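Local coordinates for PDZ domain protein (Parabacteroides distasonis, PDB 4L8N) that is of unknown function but combines PDZ domains at both ends with a DUF4136 domain and binds magnesium, at residues S112-Y117 / S359-F364; G143-F148 / P184-Q189; H348-S353 / P409-L414. All coordinates share one frame; numbering follows the deposited sequence.

Contact 1. Residues S112-Y117 / S359-F364; sequences SAYAMY and SAYKRF
Tyr-361 and Phe-364 both set CG anti to the backbone N (chi1 178° for Tyr-361), which sends their rings off helix 354-367 toward residues 112-117. There Tyr-114 and Tyr-117 keep CG beside the backbone N and bring their rings across to meet them. The result is an aromatic cluster in which each ring in turn offers an edge to the face of the next. The edge of Tyr-114 meets the face of Tyr-361, its CD1 lying 3.4 Å from Tyr-361 CD1 and displaced toward the rim. Tyr-361 then presents its own edge to Tyr-117, with CE1 standing over the centre of that ring, a T-shaped pair with planes at 82° and centroids 5.3 Å apart. The series ends with an offset edge-to-face pair, where Tyr-117 CD1 reaches to 3.5 Å from CE2 of Phe-364. Beyond the rings, Tyr-361 reaches with its hydroxyl to the turn that follows helix 107-113. The backbone N of Met-116, a selenomethionine, donates to Tyr-361 OH over 2.9 Å, though the bond is bent, at 136° about the hydrogen. A water that donates to Ala-113 O also hydrogen-bonds Tyr-361 OH. A leucine in place of Tyr-361 would probably leave the Met-116 N-H without this acceptor and open a gap between the rings of Tyr-114 and Tyr-117. Arg-372 and Trp-390 hydrogen-bond the carbonyl oxygens of Met-116 and Tyr-117 respectively. The principle illustrated is that one tyrosine can serve two chemistries: its ring joins the edge-to-face packing between the turn and the helix, while its hydroxyl takes up the N-H of Met-116 in the turn just past the helix end.

Contact 2. Residues G143-F148 / P184-Q189; sequences GNFKTF and PDLLIQ
Two neighbouring parallel strands begin together here, 147-150 and 186-196, at one end of the large mixed sheet, and Phe-148 pairs with Leu-186 in a parallel bridge. Leu-186 N donates to Thr-147 O (2.9 Å), and Phe-148 CA makes a CH···O contact with Leu-186 O at 3.2 Å. Just ahead of the bridge the chains exchange side-chain bonds. Asp-185 OD2 accepts two successive backbone N-H groups: Lys-146 N comes to its anti side at 2.8 Å in a fairly straight bond (161°), while Thr-147 N approaches from above the carboxylate plane at 3.2 Å. In return Thr-147, with OG1 set between its backbone N and carbonyl carbon (chi1 71°), receives Asp-185 N at 2.9 Å. Two donors on one oxygen probably fix the rotation of the carboxylate and favour its charged form. Apolar groups flank the bridge. Leu-186 crosses Phe-145 at about a right angle, CD2 lying 3.6 Å from Phe-145 CB, and Ile-188 CD1 comes to 3.5 Å from CB of Phe-148. Phe-148 and Ile-188 also rest on Leu-172 of helix 158-175, which covers this side of the strands. Strand 147-150, that helix and the parallel edge strand 178-179 form a beta-alpha-beta crossover, and strand 186-196 extends the parallel pairing on the other flank of 147-150, within the DUF4136 region.

Contact 3. Residues H348-S353 / P409-L414; sequences HKMDHS and PAFSYL
At 348-349, an outermost strand of the mixed sheet within this chain, the backbone turns toward helix 354-367 and packs on the loop that carries Pro-409 and Phe-411. His-348 lays one ring face against Pro-409 in a CH-pi contact: Pro-409 CD stands 3.8 Å from the ring centroid, 26° off the normal, and lies nearest ND1. The far nitrogen, NE2, is bonded to Gln-403, whose amide also reaches Ser-412 OG. Ala-410 fits its methyl beside Met-350, a selenomethionine, with CB 3.6 Å from SE. The Met-350 side chain leaves with CG anti to the backbone N (chi1 -163°) and then bends at chi2, which carries selenium above the Phe-411 face, 4.5 Å from the centroid, in a Met-aromatic contact; the terminal CE closes to 3.5 Å from Phe-411 CE1. The hairpin of strands 341-345 and 348-349 followed by helix 354-367 is consistent with the C-terminal PDZ domain. Phe-411 meets Phe-357 of that helix and Tyr-314 of strand 312-315 edge-to-face, probably at the side where PDZ domains form their peptide groove; an MPD molecule, probably from the crystallisation liquor, lies about 4 Å from its side chain. A water donates to Lys-349 O at 2.9 Å and accepts a weak bond from Ala-410 N. Within the loop, Pro-409 O takes two donors, Ser-412 N and, in the carbonyl plane at 2.6 Å, Ser-412 OG.

Contacts 1 and 3 are neighbours, their centres about 11 Å apart, and they touch: Tyr-114 OH lies 3.3 Å from Phe-411 CD2, and Tyr-117 packs on Ser-412. Strand 348-349 runs on into helix 354-367; the segments of the two contacts alternate along the chain, and the turn after helix 107-113 and loop 409-414 both pack beside helix 354-367 of what is probably the C-terminal PDZ domain. Contact 2 falls between the two segments of contact 1 in sequence, yet sits beyond the chain's centre, about 51 Å from contact 1 and 56 Å from contact 3, centre to centre. Contacts 2 and 3 lie toward opposite ends of one mixed sheet, which thus probably runs from the DUF4136 region into the C-terminal PDZ domain.

Contact 1. Residues S112-Y117 / S359-F364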
loop_
_atom_site.group_PDB
_atom_site.type_symbol
_atom_site.label_atom_id
_atom_site.label_comp_id
_atom_site.label_asym_id
_atom_site.label_seq_id
_atom_site.Cartn_x
_atom_site.Cartn_y
_atom_site.Cartn_z
ATOM N N SER A 112 -3.956 -16.448 -33.906
ATOM C CA SER A 112 -4.366 -16.595 -32.514
ATOM C C SER A 112 -4.821 -18.019 -32.221
ATOM O O SER A 112 -4.477 -18.544 -31.160
ATOM C CB SER A 112 -5.483 -15.623 -32.188
ATOM O OG SER A 112 -4.936 -14.382 -31.786
ATOM N N ALA A 113 -5.556 -18.661 -33.168
ATOM C CA ALA A 113 -6.047 -20.031 -33.022
ATOM C C ALA A 113 -4.904 -21.064 -33.067
ATOM O O ALA A 113 -4.959 -22.063 -32.343
ATOM C CB ALA A 113 -7.080 -20.337 -34.098
ATOM N N TYR A 114 -3.879 -20.833 -33.899
ATOM C CA TYR A 114 -2.729 -21.739 -33.997
ATOM C C TYR A 114 -1.481 -21.173 -33.243
ATOM O O TYR A 114 -0.349 -21.517 -33.583
ATOM C CB TYR A 114 -2.396 -21.984 -35.477
ATOM C CG TYR A 114 -3.310 -22.947 -36.207
ATOM C CD1 TYR A 114 -3.080 -24.319 -36.168
ATOM C CD2 TYR A 114 -4.321 -22.482 -37.041
ATOM C CE1 TYR A 114 -3.871 -25.207 -36.892
ATOM C CE2 TYR A 114 -5.136 -23.360 -37.750
ATOM C CZ TYR A 114 -4.906 -24.724 -37.678
ATOM O OH TYR A 114 -5.689 -25.601 -38.387
ATOM N N ALA A 115 -1.692 -20.367 -32.185
ATOM C CA ALA A 115 -0.632 -19.693 -31.412
ATOM C C ALA A 115 0.396 -20.645 -30.770
ATOM O O ALA A 115 1.543 -20.252 -30.538
ATOM C CB ALA A 115 -1.250 -18.825 -30.330
HETATM N N MSE A 116 0.018 -21.889 -30.512
HETATM C CA MSE A 116 0.952 -22.766 -29.863
HETATM C C MSE A 116 2.008 -23.307 -30.812
HETATM O O MSE A 116 2.993 -23.875 -30.348
HETATM C CB MSE A 116 0.242 -23.820 -29.052
HETATM C CG MSE A 116 -0.162 -23.237 -27.700
HETATM SE SE MSE A 116 -1.251 -24.436 -26.723
HETATM C CE MSE A 116 -2.507 -23.076 -25.868
ATOM N N TYR A 117 1.920 -22.968 -32.102
ATOM C CA TYR A 117 3.016 -23.229 -33.017
ATOM C C TYR A 117 4.174 -22.300 -32.620
ATOM O O TYR A 117 5.350 -22.663 -32.743
ATOM C CB TYR A 117 2.606 -22.908 -34.467
ATOM C CG TYR A 117 1.740 -23.898 -35.218
ATOM C CD1 TYR A 117 1.923 -25.270 -35.068
ATOM C CD2 TYR A 117 0.868 -23.467 -36.212
ATOM C CE1 TYR A 117 1.188 -26.187 -35.824
ATOM C CE2 TYR A 117 0.142 -24.372 -36.983
ATOM C CZ TYR A 117 0.289 -25.731 -36.773
ATOM O OH TYR A 117 -0.461 -26.615 -37.508
ATOM N N SER A 359 -8.739 -31.215 -34.418
ATOM C CA SER A 359 -8.264 -32.480 -33.837
ATOM C C SER A 359 -6.784 -32.744 -34.158
ATOM O O SER A 359 -6.016 -33.082 -33.252
ATOM C CB SER A 359 -9.111 -33.649 -34.335
ATOM O OG SER A 359 -10.473 -33.438 -34.002
ATOM N N ALA A 360 -6.398 -32.582 -35.446
ATOM C CA ALA A 360 -5.038 -32.766 -35.954
ATOM C C ALA A 360 -4.028 -31.853 -35.222
ATOM O O ALA A 360 -2.917 -32.296 -34.919
ATOM C CB ALA A 360 -5.010 -32.502 -37.449
ATOM N N TYR A 361 -4.447 -30.615 -34.887
ATOM C CA TYR A 361 -3.655 -29.618 -34.166
ATOM C C TYR A 361 -3.468 -30.029 -32.699
ATOM O O TYR A 361 -2.353 -29.940 -32.176
ATOM C CB TYR A 361 -4.328 -28.229 -34.268
ATOM C CG TYR A 361 -3.624 -27.122 -33.516
ATOM C CD1 TYR A 361 -2.349 -26.700 -33.885
ATOM C CD2 TYR A 361 -4.249 -26.463 -32.463
ATOM C CE1 TYR A 361 -1.713 -25.651 -33.220
ATOM C CE2 TYR A 361 -3.623 -25.418 -31.788
ATOM C CZ TYR A 361 -2.354 -25.016 -32.170
ATOM O OH TYR A 361 -1.718 -24.004 -31.497
ATOM N N LYS A 362 -4.563 -30.476 -32.040
ATOM C CA LYS A 362 -4.572 -30.952 -30.648
ATOM C C LYS A 362 -3.637 -32.159 -30.499
ATOM O O LYS A 362 -2.990 -32.303 -29.465
ATOM C CB LYS A 362 -6.002 -31.321 -30.190
ATOM C CG LYS A 362 -6.941 -30.135 -30.006
ATOM C CD LYS A 362 -8.268 -30.568 -29.403
ATOM C CE LYS A 362 -9.415 -29.680 -29.833
ATOM N NZ LYS A 362 -10.017 -30.136 -31.117
ATOM N N ARG A 363 -3.546 -32.995 -31.544
ATOM C CA ARG A 363 -2.662 -34.157 -31.588
ATOM C C ARG A 363 -1.198 -33.721 -31.614
ATOM O O ARG A 363 -0.385 -34.340 -30.925
ATOM C CB ARG A 363 -2.978 -35.038 -32.793
ATOM C CG ARG A 363 -4.125 -36.002 -32.540
ATOM C CD ARG A 363 -4.418 -36.806 -33.781
ATOM N NE ARG A 363 -5.633 -36.330 -34.442
ATOM C CZ ARG A 363 -5.769 -36.192 -35.760
ATOM N NH1 ARG A 363 -4.755 -36.473 -36.575
ATOM N NH2 ARG A 363 -6.913 -35.751 -36.273
ATOM N N PHE A 364 -0.873 -32.634 -32.376
ATOM C CA PHE A 364 0.472 -32.038 -32.484
ATOM C C PHE A 364 0.951 -31.472 -31.136
ATOM O O PHE A 364 2.126 -31.600 -30.811
ATOM C CB PHE A 364 0.517 -30.918 -33.566
ATOM C CG PHE A 364 1.705 -29.973 -33.497
ATOM C CD1 PHE A 364 2.953 -30.357 -33.979
ATOM C CD2 PHE A 364 1.578 -28.707 -32.932
ATOM C CE1 PHE A 364 4.054 -29.506 -33.876
ATOM C CE2 PHE A 364 2.680 -27.849 -32.843
ATOM C CZ PHE A 364 3.906 -28.253 -33.327
HETATM O O HOH W 1 -3.176 -22.644 -30.047
#

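Contact 2. Residues G143-F148 / P184-Q189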
loop_
_atom_site.group_PDB
_atom_site.type_symbol
_atom_site.label_atom_id
_atom_site.label_comp_id
_atom_site.label_asym_id
_atom_site.label_seq_id
_atom_site.Cartn_x
_atom_site.Cartn_y
_atom_site.Cartn_z
ATOM N N GLY A 143 -6.232 18.947 -19.561
ATOM C CA GLY A 143 -5.961 19.556 -20.861
ATOM C C GLY A 143 -5.629 21.044 -20.790
ATOM O O GLY A 143 -5.158 21.609 -21.775
ATOM N N ASN A 144 -5.848 21.699 -19.618
ATOM C CA ASN A 144 -5.531 23.117 -19.422
ATOM C C ASN A 144 -4.024 23.345 -19.265
ATOM O O ASN A 144 -3.577 24.486 -19.334
ATOM C CB ASN A 144 -6.249 23.685 -18.188
ATOM C CG ASN A 144 -7.766 23.667 -18.199
ATOM O OD1 ASN A 144 -8.398 23.667 -17.139
ATOM N ND2 ASN A 144 -8.398 23.687 -19.364
ATOM N N PHE A 145 -3.253 22.273 -19.030
ATOM C CA PHE A 145 -1.819 22.332 -18.778
ATOM C C PHE A 145 -1.078 21.741 -19.969
ATOM O O PHE A 145 -1.181 20.549 -20.233
ATOM C CB PHE A 145 -1.519 21.593 -17.457
ATOM C CG PHE A 145 -2.421 22.055 -16.328
ATOM C CD1 PHE A 145 -2.129 23.212 -15.611
ATOM C CD2 PHE A 145 -3.590 21.366 -16.022
ATOM C CE1 PHE A 145 -2.978 23.657 -14.591
ATOM C CE2 PHE A 145 -4.457 21.831 -15.020
ATOM C CZ PHE A 145 -4.141 22.971 -14.310
ATOM N N LYS A 146 -0.362 22.583 -20.711
ATOM C CA LYS A 146 0.287 22.163 -21.949
ATOM C C LYS A 146 1.830 22.075 -21.876
ATOM O O LYS A 146 2.439 21.419 -22.729
ATOM C CB LYS A 146 -0.130 23.120 -23.087
ATOM C CG LYS A 146 -1.657 23.213 -23.353
ATOM C CD LYS A 146 -2.256 21.967 -24.068
ATOM C CE LYS A 146 -3.649 22.209 -24.619
ATOM N NZ LYS A 146 -4.206 21.011 -25.316
ATOM N N THR A 147 2.457 22.729 -20.888
ATOM C CA THR A 147 3.916 22.794 -20.782
ATOM C C THR A 147 4.426 22.372 -19.406
ATOM O O THR A 147 3.740 22.525 -18.379
ATOM C CB THR A 147 4.470 24.219 -21.145
ATOM O OG1 THR A 147 4.149 25.171 -20.128
ATOM C CG2 THR A 147 3.988 24.725 -22.498
ATOM N N PHE A 148 5.672 21.870 -19.393
ATOM C CA PHE A 148 6.290 21.412 -18.170
ATOM C C PHE A 148 7.773 21.743 -18.118
ATOM O O PHE A 148 8.388 22.122 -19.107
ATOM C CB PHE A 148 6.075 19.895 -18.008
ATOM C CG PHE A 148 6.813 19.032 -19.007
ATOM C CD1 PHE A 148 6.336 18.878 -20.308
ATOM C CD2 PHE A 148 7.957 18.337 -18.636
ATOM C CE1 PHE A 148 7.030 18.111 -21.235
ATOM C CE2 PHE A 148 8.644 17.560 -19.558
ATOM C CZ PHE A 148 8.169 17.439 -20.847
ATOM N N PRO A 184 6.714 27.326 -17.166
ATOM C CA PRO A 184 5.937 26.082 -17.326
ATOM C C PRO A 184 4.563 26.116 -16.639
ATOM O O PRO A 184 4.397 26.743 -15.580
ATOM C CB PRO A 184 6.822 25.026 -16.671
ATOM C CG PRO A 184 7.655 25.775 -15.705
ATOM C CD PRO A 184 7.888 27.119 -16.290
ATOM N N ASP A 185 3.577 25.428 -17.266
ATOM C CA ASP A 185 2.225 25.258 -16.725
ATOM C C ASP A 185 2.293 24.299 -15.548
ATOM O O ASP A 185 1.546 24.439 -14.583
ATOM C CB ASP A 185 1.267 24.706 -17.800
ATOM C CG ASP A 185 0.876 25.654 -18.923
ATOM O OD1 ASP A 185 0.858 26.901 -18.687
ATOM O OD2 ASP A 185 0.497 25.162 -20.001
ATOM N N LEU A 186 3.231 23.337 -15.636
ATOM C CA LEU A 186 3.486 22.280 -14.654
ATOM C C LEU A 186 4.932 22.141 -14.267
ATOM O O LEU A 186 5.815 22.211 -15.115
ATOM C CB LEU A 186 3.064 20.904 -15.233
ATOM C CG LEU A 186 1.675 20.783 -15.799
ATOM C CD1 LEU A 186 1.563 19.556 -16.667
ATOM C CD2 LEU A 186 0.654 20.798 -14.688
ATOM N N LEU A 187 5.158 21.788 -13.014
ATOM C CA LEU A 187 6.471 21.438 -12.515
ATOM C C LEU A 187 6.484 19.932 -12.183
ATOM O O LEU A 187 5.567 19.454 -11.499
ATOM C CB LEU A 187 6.797 22.289 -11.292
ATOM C CG LEU A 187 8.243 22.222 -10.784
ATOM C CD1 LEU A 187 9.172 23.079 -11.660
ATOM C CD2 LEU A 187 8.310 22.675 -9.314
ATOM N N ILE A 188 7.482 19.179 -12.696
ATOM C CA ILE A 188 7.582 17.749 -12.376
ATOM C C ILE A 188 8.607 17.574 -11.248
ATOM O O ILE A 188 9.695 18.148 -11.293
ATOM C CB ILE A 188 7.842 16.822 -13.614
ATOM C CG1 ILE A 188 6.543 16.609 -14.432
ATOM C CG2 ILE A 188 8.320 15.437 -13.177
ATOM C CD1 ILE A 188 6.186 17.638 -15.320
ATOM N N GLN A 189 8.223 16.816 -10.219
ATOM C CA GLN A 189 9.049 16.516 -9.051
ATOM C C GLN A 189 9.098 15.011 -8.804
ATOM O O GLN A 189 8.077 14.331 -8.863
ATOM C CB GLN A 189 8.504 17.245 -7.809
ATOM C CG GLN A 189 9.522 17.438 -6.674
ATOM C CD GLN A 189 9.174 18.611 -5.756
ATOM O OE1 GLN A 189 8.244 18.549 -4.926
ATOM N NE2 GLN A 189 9.924 19.714 -5.884
#

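Contact 3. Residues H348-S353 / P409-L414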
loop_
_atom_site.group_PDB
_atom_site.type_symbol
_atom_site.label_atom_id
_atom_site.label_comp_id
_atom_site.label_asym_id
_atom_site.label_seq_id
_atom_site.Cartn_x
_atom_site.Cartn_y
_atom_site.Cartn_z
ATOM N N HIS A 348 0.961 -29.095 -48.188
ATOM C CA HIS A 348 -0.174 -29.500 -47.360
ATOM C C HIS A 348 -1.517 -29.155 -47.971
ATOM O O HIS A 348 -1.824 -27.978 -48.185
ATOM C CB HIS A 348 -0.078 -28.886 -45.960
ATOM C CG HIS A 348 1.240 -29.102 -45.297
ATOM N ND1 HIS A 348 1.675 -30.368 -44.952
ATOM C CD2 HIS A 348 2.171 -28.198 -44.918
ATOM C CE1 HIS A 348 2.863 -30.198 -44.397
ATOM N NE2 HIS A 348 3.200 -28.907 -44.346
ATOM N N LYS A 349 -2.345 -30.198 -48.188
ATOM C CA LYS A 349 -3.705 -30.093 -48.724
ATOM C C LYS A 349 -4.593 -29.326 -47.736
ATOM O O LYS A 349 -4.313 -29.290 -46.538
ATOM C CB LYS A 349 -4.304 -31.478 -49.088
ATOM C CG LYS A 349 -4.151 -32.568 -48.022
ATOM C CD LYS A 349 -5.060 -33.751 -48.328
ATOM C CE LYS A 349 -4.809 -34.930 -47.420
ATOM N NZ LYS A 349 -5.812 -36.010 -47.635
HETATM N N MSE A 350 -5.656 -28.707 -48.259
HETATM C CA MSE A 350 -6.550 -27.807 -47.539
HETATM C C MSE A 350 -8.051 -28.269 -47.497
HETATM O O MSE A 350 -8.842 -27.698 -46.730
HETATM C CB MSE A 350 -6.432 -26.455 -48.257
HETATM C CG MSE A 350 -6.926 -25.294 -47.482
HETATM SE SE MSE A 350 -5.678 -24.688 -46.187
HETATM C CE MSE A 350 -6.336 -22.988 -46.150
ATOM N N ASP A 351 -8.436 -29.302 -48.295
ATOM C CA ASP A 351 -9.816 -29.814 -48.380
ATOM C C ASP A 351 -10.248 -30.631 -47.110
ATOM O O ASP A 351 -10.761 -31.751 -47.222
ATOM C CB ASP A 351 -10.011 -30.639 -49.679
ATOM C CG ASP A 351 -9.040 -31.801 -49.917
ATOM O OD1 ASP A 351 -7.971 -31.843 -49.245
ATOM O OD2 ASP A 351 -9.333 -32.652 -50.801
ATOM N N HIS A 352 -10.097 -30.026 -45.913
ATOM C CA HIS A 352 -10.461 -30.642 -44.632
ATOM C C HIS A 352 -11.490 -29.803 -43.888
ATOM O O HIS A 352 -11.583 -28.601 -44.123
ATOM C CB HIS A 352 -9.221 -30.828 -43.741
ATOM C CG HIS A 352 -8.111 -31.557 -44.407
ATOM N ND1 HIS A 352 -8.142 -32.930 -44.559
ATOM C CD2 HIS A 352 -6.971 -31.079 -44.954
ATOM C CE1 HIS A 352 -7.026 -33.244 -45.198
ATOM N NE2 HIS A 352 -6.286 -32.163 -45.449
ATOM N N SER A 353 -12.246 -30.433 -42.970
ATOM C CA SER A 353 -13.238 -29.745 -42.140
ATOM C C SER A 353 -12.541 -29.006 -41.009
ATOM O O SER A 353 -11.365 -29.256 -40.745
ATOM C CB SER A 353 -14.251 -30.739 -41.572
ATOM O OG SER A 353 -13.805 -31.348 -40.369
ATOM N N PRO A 409 -0.918 -29.565 -41.268
ATOM C CA PRO A 409 -0.198 -28.315 -40.994
ATOM C C PRO A 409 -0.337 -27.226 -42.072
ATOM O O PRO A 409 0.560 -26.390 -42.199
ATOM C CB PRO A 409 1.262 -28.794 -40.917
ATOM C CG PRO A 409 1.244 -30.306 -41.194
ATOM C CD PRO A 409 -0.017 -30.538 -41.914
ATOM N N ALA A 410 -1.444 -27.215 -42.832
ATOM C CA ALA A 410 -1.672 -26.241 -43.895
ATOM C C ALA A 410 -1.546 -24.791 -43.416
ATOM O O ALA A 410 -0.905 -23.981 -44.099
ATOM C CB ALA A 410 -3.040 -26.461 -44.505
ATOM N N PHE A 411 -2.091 -24.479 -42.217
ATOM C CA PHE A 411 -2.054 -23.128 -41.685
ATOM C C PHE A 411 -0.730 -22.798 -40.995
ATOM O O PHE A 411 -0.516 -21.635 -40.647
ATOM C CB PHE A 411 -3.239 -22.884 -40.751
ATOM C CG PHE A 411 -4.589 -22.872 -41.442
ATOM C CD1 PHE A 411 -4.972 -21.799 -42.246
ATOM C CD2 PHE A 411 -5.492 -23.914 -41.257
ATOM C CE1 PHE A 411 -6.220 -21.787 -42.876
ATOM C CE2 PHE A 411 -6.754 -23.888 -41.873
ATOM C CZ PHE A 411 -7.105 -22.823 -42.676
ATOM N N SER A 412 0.194 -23.753 -40.879
ATOM C CA SER A 412 1.508 -23.493 -40.247
ATOM C C SER A 412 2.341 -22.433 -41.027
ATOM O O SER A 412 3.324 -21.936 -40.490
ATOM C CB SER A 412 2.318 -24.785 -40.075
ATOM O OG SER A 412 2.768 -25.282 -41.326
ATOM N N TYR A 413 1.932 -22.085 -42.263
ATOM C CA TYR A 413 2.554 -21.066 -43.122
ATOM C C TYR A 413 2.548 -19.699 -42.400
ATOM O O TYR A 413 3.426 -18.868 -42.629
ATOM C CB TYR A 413 1.833 -20.986 -44.498
ATOM C CG TYR A 413 0.566 -20.144 -44.527
ATOM C CD1 TYR A 413 0.618 -18.774 -44.786
ATOM C CD2 TYR A 413 -0.686 -20.721 -44.315
ATOM C CE1 TYR A 413 -0.539 -17.992 -44.789
ATOM C CE2 TYR A 413 -1.850 -19.949 -44.317
ATOM C CZ TYR A 413 -1.772 -18.586 -44.564
ATOM O OH TYR A 413 -2.912 -17.826 -44.596
ATOM N N LEU A 414 1.554 -19.486 -41.522
ATOM C CA LEU A 414 1.420 -18.289 -40.707
ATOM C C LEU A 414 2.654 -18.072 -39.854
ATOM O O LEU A 414 2.943 -16.920 -39.503
ATOM C CB LEU A 414 0.175 -18.387 -39.809
ATOM C CG LEU A 414 -1.176 -18.323 -40.546
ATOM C CD1 LEU A 414 -2.269 -18.906 -39.695
ATOM C CD2 LEU A 414 -1.511 -16.909 -41.013
HETATM O O HOH W 2 -2.709 -29.974 -44.263
#